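Local coordinates for GCN5-related N-acetyltransferase (PDB 2OZG), which binds coenzyme A and probably transfers acetyl groups to amines, possibly those of aminoglycosides, as a GNAT-family N-acetyltransferase, at residues R76-G81 against D112-V117; V139-T144 against T279-D284; I147-A152 against A241-W246; P165-L170 against Q213-F218. All blocks are in the same frame, centred on the assembly; numbering follows the deposited sequence.

Contact 1: R76-G81 against D112-V117; sequences RVPMAG and DIPISV. With ACT (acetate ion), chain B.
A80 and S116 pair in parallel, with G81 beside V117 as the next step of the same register. The axes of 76-81 and 115-117 approach to 4.6 Å and diverge by 41°. A80 uses both of its backbone polar groups. Its N donates to I115 O at 3.0 Å. Its O receives V117 N at 3.2 Å, from a position 39° above the carbonyl plane. The same oxygen also accepts S116 OG at 2.7 Å, so two donors grip it. The hydroxyl sits there because OG is anti to the backbone N (chi1 177°). S116 OG has a further hydrogen-bonding partner in Y131 OH.

On the face of M79, the selenomethionine chain bends at chi2 and chi3. The M79 and I115 side chains cross at about a right angle, with CG against I115 CD1, and SE rests 3.8 Å from V117 CB. V77 CG1 meets both I115 CD1 and P114 CG. On the other face, I113 CG2 lies 3.9 Å from A80 CB. P78 O is buried against P114 CD and I115 CG1, with no polar partner in the model. At the outer end, R76 NE forms a salt bridge with D183. R76 NH1 donates to O of an acetate, probably from the crystallisation liquor, at 3.0 Å. The R76 NH2 bond to OXT is weak.

The pair belongs to the beta-alpha-beta unit of strand 75-87, helix 96-110 and strand 115-118, part of the coenzyme A-binding GNAT fold. I108 of helix 96-110 covers A80, I113 and S116. Strands 58-72 and 279-290 and helix 293-299 contribute W72, L288 and A296 around I115.

Contact 2: V139-T144 against T279-D284; sequences VWEIPT and TIRSQD
V139 faces both R281 and S282, and this classic beta bulge shifts the register of an otherwise antiparallel pair. V139 N donates to S282 O at 2.7 Å. V139 O accepts R281 N at 2.7 Å and, weakly, S282 N. Beyond the bulge W140 and I280 form a non-hydrogen-bonded pair. E141 and T279 then exchange two bonds, E141 N to T279 O at 2.8 Å and T279 N to E141 O at 2.9 Å.

The charged contact joins E141 and R281, whose chains cross at about a right angle. R281 NH1 reaches E141 OE1 at 2.8 Å in a salt bridge. OE1 lies in the guanidinium plane, but NH1 meets it from above the carboxylate, 48° out of plane. The extended arginine chain also passes V139 CG1 with its CD. The other oxygen, E141 OE2, is engaged by K258, so the carboxylate is shared by two cations. This probably stabilises its ionised form. A water hydrogen-bonded to T279 OG1 donates a weak bond to E141 O.

The apolar contact is a CH-pi interaction. I280 CG1 stands over one face of the W140 six-membered ring, 3.5 Å from its centroid. With CG anti to the carbonyl carbon (chi1 -74°), W140 turns one ring face toward I280. Its NE1 is bonded to S264 O.

Q283 of a second subunit, another copy of the protein, packs on W140 and I280. Strand 258-263 runs on the other side of strand 132-143, and its W261 meets the W140 ring. I228 and R230 of strand 227-236 touch R281.

Contact 3: I147-A152 against A241-W246; sequences IQIQHA and AVQSFW
I149 CG1 and W246 CG are each anti to their carbonyl carbon, with chi1 at -70° and -78°. I149 CD1 thereby comes 3.7 Å from W246 CB and also touches CG at the root of the indole. I147 has a similar first torsion. Its CG2 and CD1 both reach the benzene part of the indole. CG2 lies 3.8 Å from W246 CE3, and the two side chains cross at about a right angle. The two isoleucines thus divide the tryptophan between them, I149 at the base and I147 on the six-membered ring.

Segment 147-152 has no regular structure. It belongs to the link between strand 132-143 and strand 156-158, and it lies along helix 239-250. The helix presents Q243 and W246, one turn apart, to this loop. The contact is therefore a loop laid on a helix in the second GNAT-like region of the chain, ahead of the sterol carrier protein domain.

Q243 bends at chi2. Its OE1 rests 3.6 Å from I149 CG2, a van der Waals approach. Its CG lies over one face of the H151 ring, and the imidazole and amide planes are 38° apart. The backbone of H151 packs close as well, with O 3.4 Å from Q243 CB.

Polar anchoring comes from neighbouring residues. H151 N is bonded to T247 OG1, one turn after Q243 on the helix. S244 OG is bonded to P240 O and to L154 N, which ties the helix to the chain just after A152. W246 NE1 is bonded to L269 O, and the indole meets W261 edge-to-face.

Contact 4: P165-L170 against Q213-F218; sequences PIFHEL and QGYIIF
F167 drives one ring edge into the face of Y215. The centroids are 4.7 Å apart and the planes stand at 63°, an edge-to-face (T-shaped) pair. F167 CD1 sits 3.4 Å above the tyrosine plane, over the ring centre. Y215 turns its face to the helix with CG between its backbone N and carbonyl carbon (chi1 70°).

L170, one helical turn on, meets the same ring at its edge. Its CB lies in the ring plane, 3.8 Å from Y215 CD2. Its CD1 packs 3.7 Å from G214 O. The neighbouring ring atom of the phenyl, F167 CE1, also reaches I217 CG1, 4.0 Å away. The axes of 165-170 and 213-218 cross at 115° and approach to 8.8 Å, and F167 and L170 fill the interface. Q213 and G214 both face I206 in a classic beta bulge at the start of this stretch of strand.

Helix 239-250 packs against I216, which points away from helix 165-177. The strand is therefore covered by helices on both faces.

The contact between the segments is apolar and aromatic. The Y215 hydroxyl bonds to D233, so the ring is held by packing on its face and edge and by a polar anchor at OH.

In the fold
Contact 1 closes first along the chain and stands apart from the rest, 24 to 36 Å between centres. It belongs to the N-terminal GNAT domain, where coenzyme A is bound. Contact 2 spans a long loop that contains contact 3, and contact 3 in turn encloses contact 4. The centres of these three lie 17 to 22 Å apart. Contacts 2 and 3 touch through I142 and I147. Contacts 3 and 4 touch through F245 on I216 and A241 on Q213, so helix 239-250 connects them. Strand 279-290 neighbours both strand 115-118 and strand 132-143, and so physically links the N-terminal GNAT domain to the second GNAT-like region.

Contact 1: R76-G81 against D112-V117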
loop_
_atom_site.group_PDB
_atom_site.type_symbol
_atom_site.label_atom_id
_atom_site.label_comp_id
_atom_site.label_asym_id
_atom_site.label_seq_id
_atom_site.Cartn_x
_atom_site.Cartn_y
_atom_site.Cartn_z
ATOM N N ARG A 76 25.500 2.154 39.327
ATOM C CA ARG A 76 25.272 0.881 38.696
ATOM C C ARG A 76 24.552 -0.037 39.693
ATOM O O ARG A 76 25.097 -0.348 40.739
ATOM C CB ARG A 76 26.573 0.219 38.321
ATOM C CG ARG A 76 26.400 -1.056 37.552
ATOM C CD ARG A 76 27.691 -1.859 37.698
ATOM N NE ARG A 76 27.679 -3.133 36.982
ATOM C CZ ARG A 76 27.307 -4.308 37.490
ATOM N NH1 ARG A 76 26.950 -4.444 38.751
ATOM N NH2 ARG A 76 27.379 -5.383 36.729
ATOM N N VAL A 77 23.359 -0.496 39.332
ATOM C CA VAL A 77 22.630 -1.430 40.140
ATOM C C VAL A 77 22.742 -2.803 39.475
ATOM O O VAL A 77 22.456 -2.912 38.272
ATOM C CB VAL A 77 21.164 -1.034 40.158
ATOM C CG1 VAL A 77 20.375 -1.916 41.077
ATOM C CG2 VAL A 77 21.021 0.461 40.541
ATOM N N PRO A 78 23.219 -3.835 40.202
ATOM C CA PRO A 78 23.231 -5.173 39.601
ATOM C C PRO A 78 21.852 -5.544 39.090
ATOM O O PRO A 78 20.852 -5.299 39.760
ATOM C CB PRO A 78 23.641 -6.079 40.744
ATOM C CG PRO A 78 24.398 -5.208 41.696
ATOM C CD PRO A 78 23.758 -3.863 41.569
HETATM N N MSE A 79 21.815 -6.134 37.907
HETATM C CA MSE A 79 20.556 -6.406 37.202
HETATM C C MSE A 79 20.651 -7.678 36.435
HETATM O O MSE A 79 21.692 -7.946 35.817
HETATM C CB MSE A 79 20.327 -5.271 36.213
HETATM C CG MSE A 79 18.957 -5.133 35.564
HETATM SE SE MSE A 79 18.901 -6.171 33.956
HETATM C CE MSE A 79 19.318 -4.802 32.794
ATOM N N ALA A 80 19.583 -8.482 36.487
ATOM C CA ALA A 80 19.539 -9.713 35.721
ATOM C C ALA A 80 18.533 -9.570 34.562
ATOM O O ALA A 80 17.323 -9.399 34.779
ATOM C CB ALA A 80 19.208 -10.889 36.598
ATOM N N GLY A 81 19.077 -9.572 33.341
ATOM C CA GLY A 81 18.299 -9.438 32.132
ATOM C C GLY A 81 17.722 -10.792 31.829
ATOM O O GLY A 81 18.390 -11.808 32.033
ATOM N N ASP A 112 21.381 -12.290 45.155
ATOM C CA ASP A 112 21.402 -10.921 45.631
ATOM C C ASP A 112 21.430 -9.889 44.497
ATOM O O ASP A 112 22.007 -8.822 44.600
ATOM C CB ASP A 112 22.526 -10.701 46.620
ATOM C CG ASP A 112 22.379 -11.576 47.865
ATOM O OD1 ASP A 112 21.220 -11.805 48.304
ATOM O OD2 ASP A 112 23.413 -12.049 48.379
ATOM N N ILE A 113 20.771 -10.210 43.412
ATOM C CA ILE A 113 20.649 -9.259 42.333
ATOM C C ILE A 113 19.275 -8.618 42.584
ATOM O O ILE A 113 18.277 -9.316 42.631
ATOM C CB ILE A 113 20.752 -9.957 40.989
ATOM C CG1 ILE A 113 22.210 -10.345 40.732
ATOM C CG2 ILE A 113 20.236 -9.018 39.919
ATOM C CD1 ILE A 113 22.366 -11.423 39.706
ATOM N N PRO A 114 19.243 -7.299 42.848
ATOM C CA PRO A 114 18.012 -6.647 43.271
ATOM C C PRO A 114 16.963 -6.277 42.282
ATOM O O PRO A 114 15.852 -5.924 42.731
ATOM C CB PRO A 114 18.520 -5.348 43.891
ATOM C CG PRO A 114 19.704 -5.030 43.112
ATOM C CD PRO A 114 20.362 -6.340 42.799
ATOM N N ILE A 115 17.314 -6.223 40.982
ATOM C CA ILE A 115 16.360 -5.905 39.908
ATOM C C ILE A 115 16.579 -6.805 38.692
ATOM O O ILE A 115 17.638 -7.429 38.544
ATOM C CB ILE A 115 16.417 -4.461 39.458
ATOM C CG1 ILE A 115 17.846 -4.098 39.094
ATOM C CG2 ILE A 115 15.955 -3.503 40.595
ATOM C CD1 ILE A 115 17.946 -2.791 38.346
ATOM N N SER A 116 15.545 -6.912 37.872
ATOM C CA SER A 116 15.553 -7.745 36.672
ATOM C C SER A 116 14.728 -6.990 35.631
ATOM O O SER A 116 13.747 -6.351 35.962
ATOM C CB SER A 116 14.952 -9.117 36.923
ATOM O OG SER A 116 14.873 -9.950 35.742
ATOM N N VAL A 117 15.169 -7.059 34.388
ATOM C CA VAL A 117 14.541 -6.369 33.271
ATOM C C VAL A 117 14.373 -7.340 32.066
ATOM O O VAL A 117 15.197 -8.262 31.882
ATOM C CB VAL A 117 15.421 -5.163 32.850
ATOM C CG1 VAL A 117 14.975 -4.523 31.460
ATOM C CG2 VAL A 117 15.427 -4.137 33.945
HETATM C C ACT B . 26.566 -8.250 38.475
HETATM O O ACT B . 26.890 -7.401 39.390
HETATM O OXT ACT B . 27.429 -8.506 37.572
HETATM C CH3 ACT B . 25.221 -8.943 38.425
#

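Contact 2: V139-T144 against T279-D284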
loop_
_atom_site.group_PDB
_atom_site.type_symbol
_atom_site.label_atom_id
_atom_site.label_comp_id
_atom_site.label_asym_id
_atom_site.label_seq_id
_atom_site.Cartn_x
_atom_site.Cartn_y
_atom_site.Cartn_z
ATOM N N VAL A 139 12.580 3.509 18.180
ATOM C CA VAL A 139 13.271 3.544 16.909
ATOM C C VAL A 139 12.734 4.723 16.122
ATOM O O VAL A 139 11.549 4.828 15.862
ATOM C CB VAL A 139 13.083 2.236 16.092
ATOM C CG1 VAL A 139 13.808 2.377 14.779
ATOM C CG2 VAL A 139 13.684 1.084 16.860
ATOM N N TRP A 140 13.646 5.646 15.830
ATOM C CA TRP A 140 13.371 6.816 15.057
ATOM C C TRP A 140 13.795 6.621 13.627
ATOM O O TRP A 140 14.703 5.878 13.375
ATOM C CB TRP A 140 14.172 7.996 15.617
ATOM C CG TRP A 140 13.603 8.503 16.896
ATOM C CD1 TRP A 140 13.829 8.009 18.126
ATOM C CD2 TRP A 140 12.666 9.586 17.052
ATOM N NE1 TRP A 140 13.123 8.727 19.048
ATOM C CE2 TRP A 140 12.407 9.711 18.422
ATOM C CE3 TRP A 140 12.075 10.478 16.178
ATOM C CZ2 TRP A 140 11.531 10.684 18.949
ATOM C CZ3 TRP A 140 11.216 11.477 16.702
ATOM C CH2 TRP A 140 10.961 11.552 18.087
ATOM N N GLU A 141 13.167 7.333 12.699
ATOM C CA GLU A 141 13.595 7.251 11.324
ATOM C C GLU A 141 13.561 8.625 10.732
ATOM O O GLU A 141 12.771 9.457 11.179
ATOM C CB GLU A 141 12.675 6.351 10.488
ATOM C CG GLU A 141 11.341 6.919 10.182
ATOM C CD GLU A 141 10.580 6.019 9.207
ATOM O OE1 GLU A 141 10.292 4.881 9.608
ATOM O OE2 GLU A 141 10.283 6.458 8.053
ATOM N N ILE A 142 14.354 8.846 9.689
ATOM C CA ILE A 142 14.372 10.139 9.041
ATOM C C ILE A 142 14.896 10.067 7.628
ATOM O O ILE A 142 15.830 9.287 7.351
ATOM C CB ILE A 142 15.267 11.089 9.864
ATOM C CG1 ILE A 142 15.210 12.511 9.340
ATOM C CG2 ILE A 142 16.749 10.633 9.865
ATOM C CD1 ILE A 142 15.931 13.503 10.241
ATOM N N PRO A 143 14.304 10.875 6.709
ATOM C CA PRO A 143 14.899 10.946 5.379
ATOM C C PRO A 143 16.249 11.678 5.425
ATOM O O PRO A 143 16.371 12.789 5.993
ATOM C CB PRO A 143 13.844 11.652 4.531
ATOM C CG PRO A 143 12.873 12.314 5.497
ATOM C CD PRO A 143 13.054 11.662 6.833
ATOM N N THR A 144 17.257 11.050 4.819
ATOM C CA THR A 144 18.615 11.551 4.874
ATOM C C THR A 144 18.714 12.952 4.307
ATOM O O THR A 144 19.435 13.773 4.831
ATOM C CB THR A 144 19.588 10.623 4.106
ATOM O OG1 THR A 144 19.297 9.249 4.354
ATOM C CG2 THR A 144 21.004 10.850 4.534
ATOM N N THR A 279 10.542 10.732 12.457
ATOM C CA THR A 279 9.334 10.173 13.059
ATOM C C THR A 279 9.673 8.949 13.863
ATOM O O THR A 279 10.717 8.332 13.662
ATOM C CB THR A 279 8.314 9.764 11.971
ATOM O OG1 THR A 279 8.954 8.921 11.045
ATOM C CG2 THR A 279 7.851 10.953 11.199
ATOM N N ILE A 280 8.757 8.559 14.737
ATOM C CA ILE A 280 8.950 7.378 15.514
ATOM C C ILE A 280 8.420 6.207 14.693
ATOM O O ILE A 280 7.289 6.200 14.319
ATOM C CB ILE A 280 8.274 7.489 16.912
ATOM C CG1 ILE A 280 9.123 8.406 17.802
ATOM C CG2 ILE A 280 8.139 6.167 17.550
ATOM C CD1 ILE A 280 8.452 8.805 19.126
ATOM N N ARG A 281 9.301 5.253 14.372
ATOM C CA ARG A 281 8.970 4.096 13.577
ATOM C C ARG A 281 8.342 3.046 14.478
ATOM O O ARG A 281 7.427 2.359 14.079
ATOM C CB ARG A 281 10.262 3.572 12.974
ATOM C CG ARG A 281 10.184 2.368 12.063
ATOM C CD ARG A 281 11.642 2.153 11.591
ATOM N NE ARG A 281 11.884 1.103 10.612
ATOM C CZ ARG A 281 11.764 1.250 9.293
ATOM N NH1 ARG A 281 11.362 2.408 8.766
ATOM N NH2 ARG A 281 12.031 0.214 8.504
ATOM N N SER A 282 8.880 2.884 15.687
ATOM C CA SER A 282 8.311 1.949 16.637
ATOM C C SER A 282 8.858 2.245 18.014
ATOM O O SER A 282 9.909 2.927 18.196
ATOM C CB SER A 282 8.672 0.508 16.288
ATOM O OG SER A 282 10.072 0.384 16.201
ATOM N N GLN A 283 8.117 1.783 18.998
ATOM C CA GLN A 283 8.544 1.924 20.376
ATOM C C GLN A 283 8.110 0.718 21.177
ATOM O O GLN A 283 7.218 -0.056 20.775
ATOM C CB GLN A 283 7.942 3.163 20.987
ATOM C CG GLN A 283 6.448 3.062 21.109
ATOM C CD GLN A 283 5.876 4.241 21.793
ATOM O OE1 GLN A 283 6.120 4.457 22.992
ATOM N NE2 GLN A 283 5.076 5.017 21.060
ATOM N N ASP A 284 8.788 0.523 22.301
ATOM C CA ASP A 284 8.517 -0.580 23.189
ATOM C C ASP A 284 8.791 -0.143 24.616
ATOM O O ASP A 284 9.655 0.707 24.860
ATOM C CB ASP A 284 9.452 -1.748 22.864
ATOM C CG ASP A 284 9.090 -2.446 21.583
ATOM O OD1 ASP A 284 8.224 -3.340 21.629
ATOM O OD2 ASP A 284 9.683 -2.128 20.526
HETATM O O HOH W 1 10.337 10.510 9.024
#

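Contact 3: I147-A152 against A241-W246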
loop_
_atom_site.group_PDB
_atom_site.type_symbol
_atom_site.label_atom_id
_atom_site.label_comp_id
_atom_site.label_asym_id
_atom_site.label_seq_id
_atom_site.Cartn_x
_atom_site.Cartn_y
_atom_site.Cartn_z
ATOM N N ILE A 147 18.106 16.199 6.651
ATOM C CA ILE A 147 19.011 16.541 7.793
ATOM C C ILE A 147 19.681 17.867 7.624
ATOM O O ILE A 147 19.667 18.707 8.538
ATOM C CB ILE A 147 20.036 15.455 8.037
ATOM C CG1 ILE A 147 19.282 14.187 8.467
ATOM C CG2 ILE A 147 20.995 15.893 9.151
ATOM C CD1 ILE A 147 20.124 12.901 8.446
ATOM N N GLN A 148 20.270 18.059 6.450
ATOM C CA GLN A 148 20.829 19.335 6.079
ATOM C C GLN A 148 21.652 20.005 7.186
ATOM O O GLN A 148 21.383 21.133 7.586
ATOM C CB GLN A 148 19.693 20.259 5.602
ATOM C CG GLN A 148 18.886 19.711 4.401
ATOM C CD GLN A 148 17.527 20.409 4.220
ATOM O OE1 GLN A 148 17.230 21.405 4.895
ATOM N NE2 GLN A 148 16.701 19.888 3.295
ATOM N N ILE A 149 22.619 19.263 7.711
ATOM C CA ILE A 149 23.599 19.786 8.652
ATOM C C ILE A 149 24.951 19.469 8.042
ATOM O O ILE A 149 25.183 18.332 7.616
ATOM C CB ILE A 149 23.490 19.174 10.076
ATOM C CG1 ILE A 149 22.212 19.689 10.751
ATOM C CG2 ILE A 149 24.760 19.543 10.935
ATOM C CD1 ILE A 149 21.808 18.977 11.974
ATOM N N GLN A 150 25.782 20.506 7.913
ATOM C CA GLN A 150 27.170 20.357 7.495
ATOM C C GLN A 150 28.003 21.181 8.491
ATOM O O GLN A 150 28.414 22.294 8.201
ATOM C CB GLN A 150 27.408 20.794 6.047
ATOM C CG GLN A 150 28.909 20.656 5.599
ATOM C CD GLN A 150 29.479 19.207 5.593
ATOM O OE1 GLN A 150 28.836 18.260 5.124
ATOM N NE2 GLN A 150 30.712 19.061 6.072
ATOM N N HIS A 151 28.222 20.618 9.675
ATOM C CA HIS A 151 28.953 21.288 10.756
ATOM C C HIS A 151 29.903 20.238 11.316
ATOM O O HIS A 151 29.730 19.746 12.449
ATOM C CB HIS A 151 27.969 21.769 11.836
ATOM C CG HIS A 151 28.523 22.827 12.744
ATOM N ND1 HIS A 151 29.641 22.634 13.531
ATOM C CD2 HIS A 151 28.083 24.077 13.018
ATOM C CE1 HIS A 151 29.883 23.731 14.229
ATOM N NE2 HIS A 151 28.949 24.620 13.939
ATOM N N ALA A 152 30.897 19.891 10.497
ATOM C CA ALA A 152 31.858 18.831 10.819
ATOM C C ALA A 152 32.946 19.312 11.775
ATOM O O ALA A 152 34.092 19.468 11.395
ATOM C CB ALA A 152 32.491 18.297 9.541
ATOM N N ALA A 241 30.331 16.364 19.053
ATOM C CA ALA A 241 30.086 14.981 18.612
ATOM C C ALA A 241 28.713 14.892 17.987
ATOM O O ALA A 241 28.559 14.208 16.991
ATOM C CB ALA A 241 30.240 13.983 19.742
ATOM N N VAL A 242 27.728 15.600 18.552
ATOM C CA VAL A 242 26.377 15.599 17.987
ATOM C C VAL A 242 26.346 16.220 16.596
ATOM O O VAL A 242 25.799 15.615 15.683
ATOM C CB VAL A 242 25.282 16.243 18.886
ATOM C CG1 VAL A 242 23.919 16.139 18.201
ATOM C CG2 VAL A 242 25.202 15.581 20.252
ATOM N N GLN A 243 26.963 17.388 16.412
ATOM C CA GLN A 243 27.010 18.033 15.075
ATOM C C GLN A 243 27.706 17.153 14.044
ATOM O O GLN A 243 27.313 17.072 12.864
ATOM C CB GLN A 243 27.732 19.374 15.133
ATOM C CG GLN A 243 27.056 20.436 15.978
ATOM C CD GLN A 243 25.616 20.859 15.512
ATOM O OE1 GLN A 243 25.195 20.578 14.387
ATOM N NE2 GLN A 243 24.887 21.575 16.396
ATOM N N SER A 244 28.747 16.491 14.503
ATOM C CA SER A 244 29.562 15.609 13.674
ATOM C C SER A 244 28.788 14.362 13.261
ATOM O O SER A 244 28.853 13.911 12.138
ATOM C CB SER A 244 30.872 15.310 14.410
ATOM O OG SER A 244 31.710 16.495 14.503
ATOM N N PHE A 245 27.980 13.852 14.179
ATOM C CA PHE A 245 27.104 12.732 13.927
ATOM C C PHE A 245 26.126 13.040 12.797
ATOM O O PHE A 245 26.053 12.327 11.802
ATOM C CB PHE A 245 26.371 12.497 15.248
ATOM C CG PHE A 245 25.273 11.474 15.222
ATOM C CD1 PHE A 245 25.537 10.137 15.504
ATOM C CD2 PHE A 245 23.929 11.869 15.075
ATOM C CE1 PHE A 245 24.460 9.182 15.562
ATOM C CE2 PHE A 245 22.896 10.943 15.089
ATOM C CZ PHE A 245 23.169 9.591 15.368
ATOM N N TRP A 246 25.387 14.126 12.958
ATOM C CA TRP A 246 24.415 14.525 11.978
ATOM C C TRP A 246 25.060 14.859 10.673
ATOM O O TRP A 246 24.493 14.543 9.665
ATOM C CB TRP A 246 23.580 15.725 12.417
ATOM C CG TRP A 246 22.471 15.397 13.395
ATOM C CD1 TRP A 246 22.290 15.942 14.626
ATOM C CD2 TRP A 246 21.405 14.446 13.216
ATOM N NE1 TRP A 246 21.170 15.387 15.253
ATOM C CE2 TRP A 246 20.627 14.457 14.403
ATOM C CE3 TRP A 246 21.062 13.554 12.197
ATOM C CZ2 TRP A 246 19.524 13.647 14.566
ATOM C CZ3 TRP A 246 19.923 12.734 12.368
ATOM C CH2 TRP A 246 19.197 12.775 13.529
#

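Contact 4: P165-L170 against Q213-F218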
loop_
_atom_site.group_PDB
_atom_site.type_symbol
_atom_site.label_atom_id
_atom_site.label_comp_id
_atom_site.label_asym_id
_atom_site.label_seq_id
_atom_site.Cartn_x
_atom_site.Cartn_y
_atom_site.Cartn_z
ATOM N N PRO A 165 38.520 -1.546 23.161
ATOM C CA PRO A 165 38.108 -0.962 24.424
ATOM C C PRO A 165 37.638 0.468 24.297
ATOM O O PRO A 165 36.998 0.969 25.204
ATOM C CB PRO A 165 39.384 -1.029 25.289
ATOM C CG PRO A 165 40.338 -1.865 24.525
ATOM C CD PRO A 165 39.982 -1.712 23.106
ATOM N N ILE A 166 37.951 1.132 23.199
ATOM C CA ILE A 166 37.547 2.501 23.089
ATOM C C ILE A 166 36.025 2.582 23.180
ATOM O O ILE A 166 35.504 3.448 23.837
ATOM C CB ILE A 166 38.041 3.163 21.803
ATOM C CG1 ILE A 166 39.556 3.147 21.711
ATOM C CG2 ILE A 166 37.586 4.607 21.777
ATOM C CD1 ILE A 166 40.265 3.738 22.937
ATOM N N PHE A 167 35.342 1.646 22.523
ATOM C CA PHE A 167 33.886 1.583 22.508
ATOM C C PHE A 167 33.335 1.353 23.889
ATOM O O PHE A 167 32.371 2.030 24.272
ATOM C CB PHE A 167 33.380 0.495 21.547
ATOM C CG PHE A 167 33.524 0.870 20.101
ATOM C CD1 PHE A 167 32.525 1.577 19.447
ATOM C CD2 PHE A 167 34.679 0.555 19.394
ATOM C CE1 PHE A 167 32.651 1.920 18.133
ATOM C CE2 PHE A 167 34.803 0.923 18.064
ATOM C CZ PHE A 167 33.811 1.611 17.448
ATOM N N HIS A 168 33.872 0.381 24.616
ATOM C CA HIS A 168 33.410 0.154 26.001
ATOM C C HIS A 168 33.551 1.402 26.828
ATOM O O HIS A 168 32.687 1.717 27.570
ATOM C CB HIS A 168 34.179 -0.989 26.738
ATOM C CG HIS A 168 33.915 -1.036 28.237
ATOM N ND1 HIS A 168 32.736 -1.514 28.790
ATOM C CD2 HIS A 168 34.671 -0.625 29.293
ATOM C CE1 HIS A 168 32.784 -1.407 30.111
ATOM N NE2 HIS A 168 33.940 -0.857 30.440
ATOM N N GLU A 169 34.648 2.125 26.653
ATOM C CA GLU A 169 34.930 3.282 27.487
ATOM C C GLU A 169 34.051 4.500 27.205
ATOM O O GLU A 169 33.710 5.240 28.117
ATOM C CB GLU A 169 36.417 3.603 27.408
ATOM C CG GLU A 169 37.271 2.437 27.927
ATOM C CD GLU A 169 38.741 2.605 27.614
ATOM O OE1 GLU A 169 39.095 3.623 26.976
ATOM O OE2 GLU A 169 39.539 1.729 28.007
ATOM N N LEU A 170 33.707 4.716 25.939
ATOM C CA LEU A 170 32.757 5.749 25.577
ATOM C C LEU A 170 31.350 5.314 25.978
ATOM O O LEU A 170 30.559 6.130 26.434
ATOM C CB LEU A 170 32.818 6.029 24.069
ATOM C CG LEU A 170 34.082 6.763 23.570
ATOM C CD1 LEU A 170 34.228 6.709 22.061
ATOM C CD2 LEU A 170 34.112 8.199 24.054
ATOM N N GLN A 213 35.142 11.379 21.188
ATOM C CA GLN A 213 34.007 11.981 21.831
ATOM C C GLN A 213 32.688 11.260 21.555
ATOM O O GLN A 213 31.656 11.623 22.073
ATOM C CB GLN A 213 33.928 13.434 21.429
ATOM C CG GLN A 213 35.145 14.239 21.912
ATOM C CD GLN A 213 34.964 15.724 21.776
ATOM O OE1 GLN A 213 33.952 16.282 22.219
ATOM N NE2 GLN A 213 35.963 16.392 21.165
ATOM N N GLY A 214 32.732 10.205 20.769
ATOM C CA GLY A 214 31.549 9.461 20.476
ATOM C C GLY A 214 31.832 8.448 19.408
ATOM O O GLY A 214 32.970 8.326 18.949
ATOM N N TYR A 215 30.782 7.728 19.001
ATOM C CA TYR A 215 30.946 6.720 17.982
ATOM C C TYR A 215 29.605 6.387 17.316
ATOM O O TYR A 215 28.515 6.823 17.790
ATOM C CB TYR A 215 31.667 5.481 18.579
ATOM C CG TYR A 215 30.857 4.645 19.575
ATOM C CD1 TYR A 215 29.827 3.840 19.146
ATOM C CD2 TYR A 215 31.193 4.591 20.927
ATOM C CE1 TYR A 215 29.061 3.062 20.062
ATOM C CE2 TYR A 215 30.485 3.791 21.812
ATOM C CZ TYR A 215 29.420 3.031 21.386
ATOM O OH TYR A 215 28.769 2.221 22.311
ATOM N N ILE A 216 29.689 5.724 16.162
ATOM C CA ILE A 216 28.484 5.244 15.458
ATOM C C ILE A 216 28.775 3.860 14.908
ATOM O O ILE A 216 29.836 3.628 14.290
ATOM C CB ILE A 216 28.068 6.152 14.268
ATOM C CG1 ILE A 216 28.152 7.623 14.636
ATOM C CG2 ILE A 216 26.692 5.773 13.771
ATOM C CD1 ILE A 216 27.811 8.604 13.488
ATOM N N ILE A 217 27.818 2.952 15.127
ATOM C CA ILE A 217 27.858 1.584 14.628
ATOM C C ILE A 217 26.588 1.358 13.811
ATOM O O ILE A 217 25.488 1.581 14.326
ATOM C CB ILE A 217 27.886 0.549 15.739
ATOM C CG1 ILE A 217 29.070 0.792 16.654
ATOM C CG2 ILE A 217 27.968 -0.858 15.091
ATOM C CD1 ILE A 217 29.050 -0.035 17.921
ATOM N N PHE A 218 26.757 0.896 12.564
ATOM C CA PHE A 218 25.647 0.778 11.669
ATOM C C PHE A 218 25.799 -0.249 10.586
ATOM O O PHE A 218 26.892 -0.793 10.330
ATOM C CB PHE A 218 25.324 2.175 11.133
ATOM C CG PHE A 218 26.351 2.723 10.130
ATOM C CD1 PHE A 218 26.241 2.408 8.780
ATOM C CD2 PHE A 218 27.403 3.535 10.535
ATOM C CE1 PHE A 218 27.175 2.850 7.850
ATOM C CE2 PHE A 218 28.310 4.034 9.585
ATOM C CZ PHE A 218 28.168 3.683 8.241
#